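Local atomic coordinates of acetate CoA-transferase subunit beta (Escherichia coli DH5[alpha], PDB entry 5DBN), a protein that transfers coenzyme A from acetyl-CoA to acetoacetate and other short-chain fatty acids, passing through a covalent enzyme-CoA intermediate. Residues R16-N22 against G38-Q44; A8-Q13 against M30-P36. All blocks are in the same frame, centred on the assembly; numbering follows the deposited sequence.

Contact 1: residues R16-N22 against G38-Q44; sequences RDGDIVN and GIHITLQ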
loop_
_atom_site.group_PDB
_atom_site.type_symbol
_atom_site.label_atom_id
_atom_site.label_comp_id
_atom_site.label_asym_id
_atom_site.label_seq_id
_atom_site.Cartn_x
_atom_site.Cartn_y
_atom_site.Cartn_z
ATOM N N ARG B 16 -3.019 28.309 -6.308
ATOM C CA ARG B 16 -4.446 28.581 -6.154
ATOM C C ARG B 16 -4.954 28.167 -4.777
ATOM O O ARG B 16 -4.398 27.277 -4.131
ATOM C CB ARG B 16 -5.265 27.880 -7.244
ATOM C CG ARG B 16 -5.128 28.499 -8.633
ATOM C CD ARG B 16 -6.003 27.774 -9.650
ATOM N NE ARG B 16 -5.966 28.397 -10.974
ATOM C CZ ARG B 16 -5.024 28.203 -11.891
ATOM N NH1 ARG B 16 -4.002 27.389 -11.656
ATOM N NH2 ARG B 16 -5.111 28.830 -13.058
ATOM N N ASP B 17 -6.016 28.838 -4.343
ATOM C CA ASP B 17 -6.633 28.591 -3.046
ATOM C C ASP B 17 -7.099 27.145 -2.925
ATOM O O ASP B 17 -7.866 26.660 -3.758
ATOM C CB ASP B 17 -7.810 29.553 -2.839
ATOM C CG ASP B 17 -8.432 29.441 -1.458
ATOM O OD1 ASP B 17 -7.682 29.309 -0.466
ATOM O OD2 ASP B 17 -9.677 29.496 -1.365
ATOM N N GLY B 18 -6.614 26.459 -1.894
ATOM C CA GLY B 18 -7.007 25.086 -1.624
ATOM C C GLY B 18 -6.059 24.040 -2.182
ATOM O O GLY B 18 -6.291 22.842 -2.022
ATOM N N ASP B 19 -4.985 24.485 -2.828
ATOM C CA ASP B 19 -4.009 23.575 -3.424
ATOM C C ASP B 19 -3.249 22.752 -2.388
ATOM O O ASP B 19 -2.936 23.237 -1.300
ATOM C CB ASP B 19 -2.998 24.358 -4.268
ATOM C CG ASP B 19 -3.484 24.621 -5.681
ATOM O OD1 ASP B 19 -4.678 24.385 -5.969
ATOM O OD2 ASP B 19 -2.663 25.078 -6.503
ATOM N N ILE B 20 -2.975 21.496 -2.734
ATOM C CA ILE B 20 -2.044 20.665 -1.979
ATOM C C ILE B 20 -0.661 20.868 -2.579
ATOM O O ILE B 20 -0.429 20.537 -3.744
ATOM C CB ILE B 20 -2.427 19.173 -2.018
ATOM C CG1 ILE B 20 -3.891 18.985 -1.620
ATOM C CG2 ILE B 20 -1.515 18.360 -1.107
ATOM C CD1 ILE B 20 -4.238 19.513 -0.240
ATOM N N VAL B 21 0.252 21.416 -1.782
ATOM C CA VAL B 21 1.551 21.857 -2.284
ATOM C C VAL B 21 2.714 21.145 -1.598
ATOM O O VAL B 21 2.656 20.853 -0.405
ATOM C CB VAL B 21 1.717 23.384 -2.098
ATOM C CG1 VAL B 21 3.063 23.861 -2.642
ATOM C CG2 VAL B 21 0.574 24.128 -2.779
ATOM N N ASN B 22 3.766 20.870 -2.365
ATOM C CA ASN B 22 5.028 20.395 -1.804
ATOM C C ASN B 22 6.178 21.351 -2.105
ATOM O O ASN B 22 6.439 21.671 -3.261
ATOM C CB ASN B 22 5.375 19.007 -2.335
ATOM C CG ASN B 22 6.587 18.415 -1.645
ATOM O OD1 ASN B 22 7.726 18.748 -1.971
ATOM N ND2 ASN B 22 6.347 17.540 -0.679
ATOM N N GLY B 38 -6.173 35.504 1.028
ATOM C CA GLY B 38 -7.269 34.698 0.519
ATOM C C GLY B 38 -6.797 33.378 -0.059
ATOM O O GLY B 38 -7.609 32.515 -0.390
ATOM N N ILE B 39 -5.482 33.227 -0.189
ATOM C CA ILE B 39 -4.892 31.991 -0.685
ATOM C C ILE B 39 -4.468 31.105 0.483
ATOM O O ILE B 39 -3.553 31.447 1.234
ATOM C CB ILE B 39 -3.670 32.267 -1.587
ATOM C CG1 ILE B 39 -4.038 33.234 -2.719
ATOM C CG2 ILE B 39 -3.113 30.962 -2.154
ATOM C CD1 ILE B 39 -5.131 32.726 -3.652
ATOM N N HIS B 40 -5.140 29.966 0.625
ATOM C CA HIS B 40 -4.831 29.003 1.675
ATOM C C HIS B 40 -4.464 27.663 1.061
ATOM O O HIS B 40 -5.236 27.089 0.293
ATOM C CB HIS B 40 -6.015 28.844 2.626
ATOM C CG HIS B 40 -6.535 30.141 3.162
ATOM N ND1 HIS B 40 -5.987 30.764 4.261
ATOM C CD2 HIS B 40 -7.553 30.932 2.748
ATOM C CE1 HIS B 40 -6.643 31.885 4.503
ATOM N NE2 HIS B 40 -7.599 32.010 3.598
ATOM N N ILE B 41 -3.278 27.173 1.407
ATOM C CA ILE B 41 -2.785 25.903 0.891
ATOM C C ILE B 41 -2.510 24.929 2.024
ATOM O O ILE B 41 -2.447 25.317 3.191
ATOM C CB ILE B 41 -1.496 26.092 0.067
ATOM C CG1 ILE B 41 -0.390 26.706 0.933
ATOM C CG2 ILE B 41 -1.777 26.963 -1.152
ATOM C CD1 ILE B 41 0.963 26.761 0.255
ATOM N N THR B 42 -2.347 23.661 1.664
ATOM C CA THR B 42 -1.957 22.630 2.611
ATOM C C THR B 42 -0.613 22.070 2.172
ATOM O O THR B 42 -0.476 21.564 1.059
ATOM C CB THR B 42 -3.005 21.509 2.690
ATOM O OG1 THR B 42 -4.297 22.079 2.930
ATOM C CG2 THR B 42 -2.666 20.531 3.803
ATOM N N LEU B 43 0.381 22.175 3.047
ATOM C CA LEU B 43 1.727 21.714 2.731
ATOM C C LEU B 43 1.918 20.245 3.092
ATOM O O LEU B 43 1.581 19.812 4.196
ATOM C CB LEU B 43 2.766 22.574 3.456
ATOM C CG LEU B 43 2.860 24.021 2.973
ATOM C CD1 LEU B 43 3.788 24.811 3.878
ATOM C CD2 LEU B 43 3.360 24.077 1.540
ATOM N N GLN B 44 2.469 19.495 2.144
ATOM C CA GLN B 44 2.738 18.074 2.317
ATOM C C GLN B 44 4.225 17.868 2.579
ATOM O O GLN B 44 5.069 18.452 1.898
ATOM C CB GLN B 44 2.289 17.294 1.073
ATOM C CG GLN B 44 2.185 15.782 1.262
ATOM C CD GLN B 44 3.479 15.042 0.958
ATOM O OE1 GLN B 44 4.512 15.649 0.673
ATOM N NE2 GLN B 44 3.421 13.716 1.015
HETATM O O HOH W 1 -6.179 22.771 0.860
#

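Contact 2: residues A8-Q13 against M30-P36; sequences ARRVAQ and MVANYLP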
loop_
_atom_site.group_PDB
_atom_site.type_symbol
_atom_site.label_atom_id
_atom_site.label_comp_id
_atom_site.label_asym_id
_atom_site.label_seq_id
_atom_site.Cartn_x
_atom_site.Cartn_y
_atom_site.Cartn_z
ATOM N N ALA B 8 10.417 33.609 -5.169
ATOM C CA ALA B 8 9.471 33.009 -4.235
ATOM C C ALA B 8 8.134 33.736 -4.275
ATOM O O ALA B 8 7.072 33.114 -4.251
ATOM C CB ALA B 8 10.035 33.026 -2.826
ATOM N N ARG B 9 8.199 35.061 -4.330
ATOM C CA ARG B 9 7.005 35.892 -4.392
ATOM C C ARG B 9 6.186 35.580 -5.643
ATOM O O ARG B 9 4.967 35.426 -5.572
ATOM C CB ARG B 9 7.396 37.371 -4.365
ATOM C CG ARG B 9 6.236 38.350 -4.407
ATOM C CD ARG B 9 6.741 39.777 -4.237
ATOM N NE ARG B 9 5.670 40.767 -4.290
ATOM C CZ ARG B 9 5.845 42.070 -4.084
ATOM N NH1 ARG B 9 7.053 42.549 -3.811
ATOM N NH2 ARG B 9 4.812 42.901 -4.152
ATOM N N ARG B 10 6.855 35.485 -6.789
ATOM C CA ARG B 10 6.167 35.179 -8.039
ATOM C C ARG B 10 5.544 33.780 -8.028
ATOM O O ARG B 10 4.408 33.601 -8.466
ATOM C CB ARG B 10 7.121 35.320 -9.230
ATOM C CG ARG B 10 6.500 34.944 -10.577
ATOM C CD ARG B 10 5.240 35.752 -10.877
ATOM N NE ARG B 10 4.516 35.241 -12.039
ATOM C CZ ARG B 10 3.597 34.279 -11.989
ATOM N NH1 ARG B 10 3.287 33.696 -10.838
ATOM N NH2 ARG B 10 2.991 33.887 -13.099
ATOM N N VAL B 11 6.287 32.794 -7.536
ATOM C CA VAL B 11 5.775 31.430 -7.446
ATOM C C VAL B 11 4.553 31.370 -6.532
ATOM O O VAL B 11 3.588 30.657 -6.817
ATOM C CB VAL B 11 6.857 30.449 -6.934
ATOM C CG1 VAL B 11 6.261 29.073 -6.654
ATOM C CG2 VAL B 11 7.993 30.330 -7.940
ATOM N N ALA B 12 4.599 32.118 -5.435
ATOM C CA ALA B 12 3.490 32.160 -4.489
ATOM C C ALA B 12 2.203 32.628 -5.162
ATOM O O ALA B 12 1.115 32.154 -4.839
ATOM C CB ALA B 12 3.833 33.068 -3.317
ATOM N N GLN B 13 2.336 33.564 -6.097
ATOM C CA GLN B 13 1.188 34.088 -6.830
ATOM C C GLN B 13 0.621 33.070 -7.822
ATOM O O GLN B 13 -0.490 33.238 -8.323
ATOM C CB GLN B 13 1.572 35.378 -7.562
ATOM C CG GLN B 13 1.814 36.559 -6.630
ATOM C CD GLN B 13 2.325 37.794 -7.352
ATOM O OE1 GLN B 13 2.695 37.736 -8.525
ATOM N NE2 GLN B 13 2.345 38.922 -6.651
ATOM N N MET B 30 10.667 29.315 0.940
ATOM C CA MET B 30 10.373 30.737 1.087
ATOM C C MET B 30 9.011 31.099 0.497
ATOM O O MET B 30 8.430 32.124 0.854
ATOM C CB MET B 30 11.457 31.581 0.416
ATOM C CG MET B 30 12.787 31.573 1.142
ATOM S SD MET B 30 14.134 32.286 0.173
ATOM C CE MET B 30 13.604 33.992 0.044
ATOM N N VAL B 31 8.518 30.268 -0.418
ATOM C CA VAL B 31 7.245 30.530 -1.084
ATOM C C VAL B 31 6.110 30.627 -0.069
ATOM O O VAL B 31 5.143 31.359 -0.272
ATOM C CB VAL B 31 6.918 29.429 -2.121
ATOM C CG1 VAL B 31 5.527 29.632 -2.727
ATOM C CG2 VAL B 31 7.970 29.406 -3.221
ATOM N N ALA B 32 6.247 29.901 1.035
ATOM C CA ALA B 32 5.225 29.888 2.075
ATOM C C ALA B 32 5.107 31.252 2.753
ATOM O O ALA B 32 4.111 31.535 3.422
ATOM C CB ALA B 32 5.536 28.812 3.102
ATOM N N ASN B 33 6.119 32.095 2.571
ATOM C CA ASN B 33 6.178 33.388 3.246
ATOM C C ASN B 33 5.644 34.531 2.389
ATOM O O ASN B 33 5.768 35.698 2.764
ATOM C CB ASN B 33 7.622 33.701 3.649
ATOM C CG ASN B 33 8.235 32.624 4.522
ATOM O OD1 ASN B 33 7.526 31.875 5.198
ATOM N ND2 ASN B 33 9.560 32.539 4.511
ATOM N N TYR B 34 5.059 34.198 1.240
ATOM C CA TYR B 34 4.576 35.212 0.303
ATOM C C TYR B 34 3.213 34.859 -0.292
ATOM O O TYR B 34 2.858 35.343 -1.367
ATOM C CB TYR B 34 5.595 35.418 -0.820
ATOM C CG TYR B 34 6.914 35.979 -0.340
ATOM C CD1 TYR B 34 7.072 37.339 -0.109
ATOM C CD2 TYR B 34 8.005 35.147 -0.124
ATOM C CE1 TYR B 34 8.274 37.853 0.328
ATOM C CE2 TYR B 34 9.213 35.653 0.312
ATOM C CZ TYR B 34 9.342 37.006 0.538
ATOM O OH TYR B 34 10.544 37.511 0.973
ATOM N N LEU B 35 2.451 34.017 0.398
ATOM C CA LEU B 35 1.117 33.657 -0.070
ATOM C C LEU B 35 0.199 34.879 -0.043
ATOM O O LEU B 35 0.067 35.529 0.994
ATOM C CB LEU B 35 0.526 32.537 0.785
ATOM C CG LEU B 35 1.316 31.228 0.789
ATOM C CD1 LEU B 35 0.742 30.266 1.823
ATOM C CD2 LEU B 35 1.314 30.588 -0.591
ATOM N N PRO B 36 -0.423 35.214 -1.189
ATOM C CA PRO B 36 -1.351 36.351 -1.192
ATOM C C PRO B 36 -2.546 36.144 -0.265
ATOM O O PRO B 36 -2.833 35.014 0.129
ATOM C CB PRO B 36 -1.812 36.429 -2.651
ATOM C CG PRO B 36 -0.750 35.748 -3.431
ATOM C CD PRO B 36 -0.225 34.665 -2.543
#

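Contact 1: residues R16-N22 against G38-Q44
Three nearly straight backbone hydrogen bonds zip Asp-19 to Val-21 onto Thr-42 to Gln-44. Thr-42 N donates to Asp-19 O; Val-21 N returns the bond to Thr-42 O at 2.9 Å, with an N-H...O angle of 174°; Gln-44 N closes the ladder on Val-21 O. Ile-20 thus pairs with Thr-42, and Val-21 with Leu-43, in parallel register. On one face CD1 of Ile-20 packs alongside CB of Thr-42. On the other, Val-21 runs side by side with Leu-43, while its CG2 lies 4.0 Å from CG2 of Ile-41, the two side chains crossing obliquely. At the far end Asn-22 ND2 donates to Gln-44 OE1 at 3.0 Å; the acceptor lies close to the Asn-22 amide plane. The two amides are turned 48° apart.

This is the edge of the parallel part of the main sheet: strand 42-45 is outermost within the chain, and strand 20-23 lies between it and strand 95-98, as the backbone bonds of Ile-20 and Asn-22 to Ala-95 attest.

Before the strands begin, a type II turn from Arg-16 to Asp-19 presents Gly-18 N to His-40 O at 2.7 Å. The carboxylate of Asp-17, swung anti to its own N (chi1 -175°), accepts a hydrogen bond from His-40 N on the anti side of OD1 at 2.8 Å. A water bridges Thr-42 OG1 and, weakly, Gly-18 O.

In the next shell, Ser-84 OG binds Gln-44 NE2, which helps fix that amide's rotation. Asn-22 ND2 also hydrogen-bonds to OE1 of Glu-46, the predicted active-site residue. A leucine in place of Asn-22 would probably leave Gln-44 OE1 and Glu-46 OE1 without the donor they share.

Contact 2: residues A8-Q13 against M30-P36
Ala-8 and Ala-12, one turn apart on helix 3-12, direct their methyls at the segment 30-36, and apolar contacts carry the interface. The CB of Ala-8 sits 3.8 Å from CB of Met-30 and also meets the CD2 corner of the Tyr-34 ring. Val-31 reaches between the two alanines with both branches: CG1, anti to the backbone N (chi1 175°), comes to 3.7 Å from CA of Ala-12, whereas CG2 touches CG1 of Val-11 at 3.8 Å. The side chains of the two valines cross at about a right angle. Val-31 also packs on Leu-23 of strand 20-23, and Val-11 on Val-168 of strand 166-168, which places the helix and the segment 30-36 beside the main sheet.

Tyr-34 and Pro-36 add contacts to the helix backbone. Tyr-34 CB lies 3.9 Å from CA of Arg-9, and its ring approaches the helix backbone obliquely. Further along, the Pro-36 ring brings CD to 3.7 Å from Ala-12 O, and its CG meets CG of Gln-13 at 4.2 Å with the side chains again roughly perpendicular.

Backbone hydrogen bonding here stays inside each segment. Ala-12 N bonds to Ala-8 O at 2.9 Å, in the i to i+4 pattern of an alpha-helix, while Asn-33 N bonds to Met-30 O, the i to i+3 spacing of the short 3-10 segment that follows strand 20-23. Arg-10, which makes no contact with 30-36, forms salt bridges with Glu-14 and Glu-185.

No hydrogen bond spans the two segments. Small methyls let the helix backbone come close, with CA atoms of Ala-8 and Val-31 only 4.6 Å apart, and the fit probably rests on apolar packing rather than on directional bonds.

How the contacts relate
The two contacts interlock along the chain: helix 3-12 leads into strand 20-23, and the segment 30-36 precedes strand 42-45. Contact 1 joins strand 20-23 to strand 42-45, while contact 2 joins the helix before the first strand to the loop after it. They touch where Ile-41 CG1 packs on Leu-35 CD1 at 3.8 Å, their centres about 11 Å apart. Contact 1 is more buried at its strand end, close to the predicted active-site residue, and exposed at its turn; contact 2 is buried along Ala-8, Val-11, Ala-12 and Val-31, away from that site. Six direct hydrogen bonds span contact 1, three forming the ladder between its strands; contact 2 relies on apolar contacts beside the sheet.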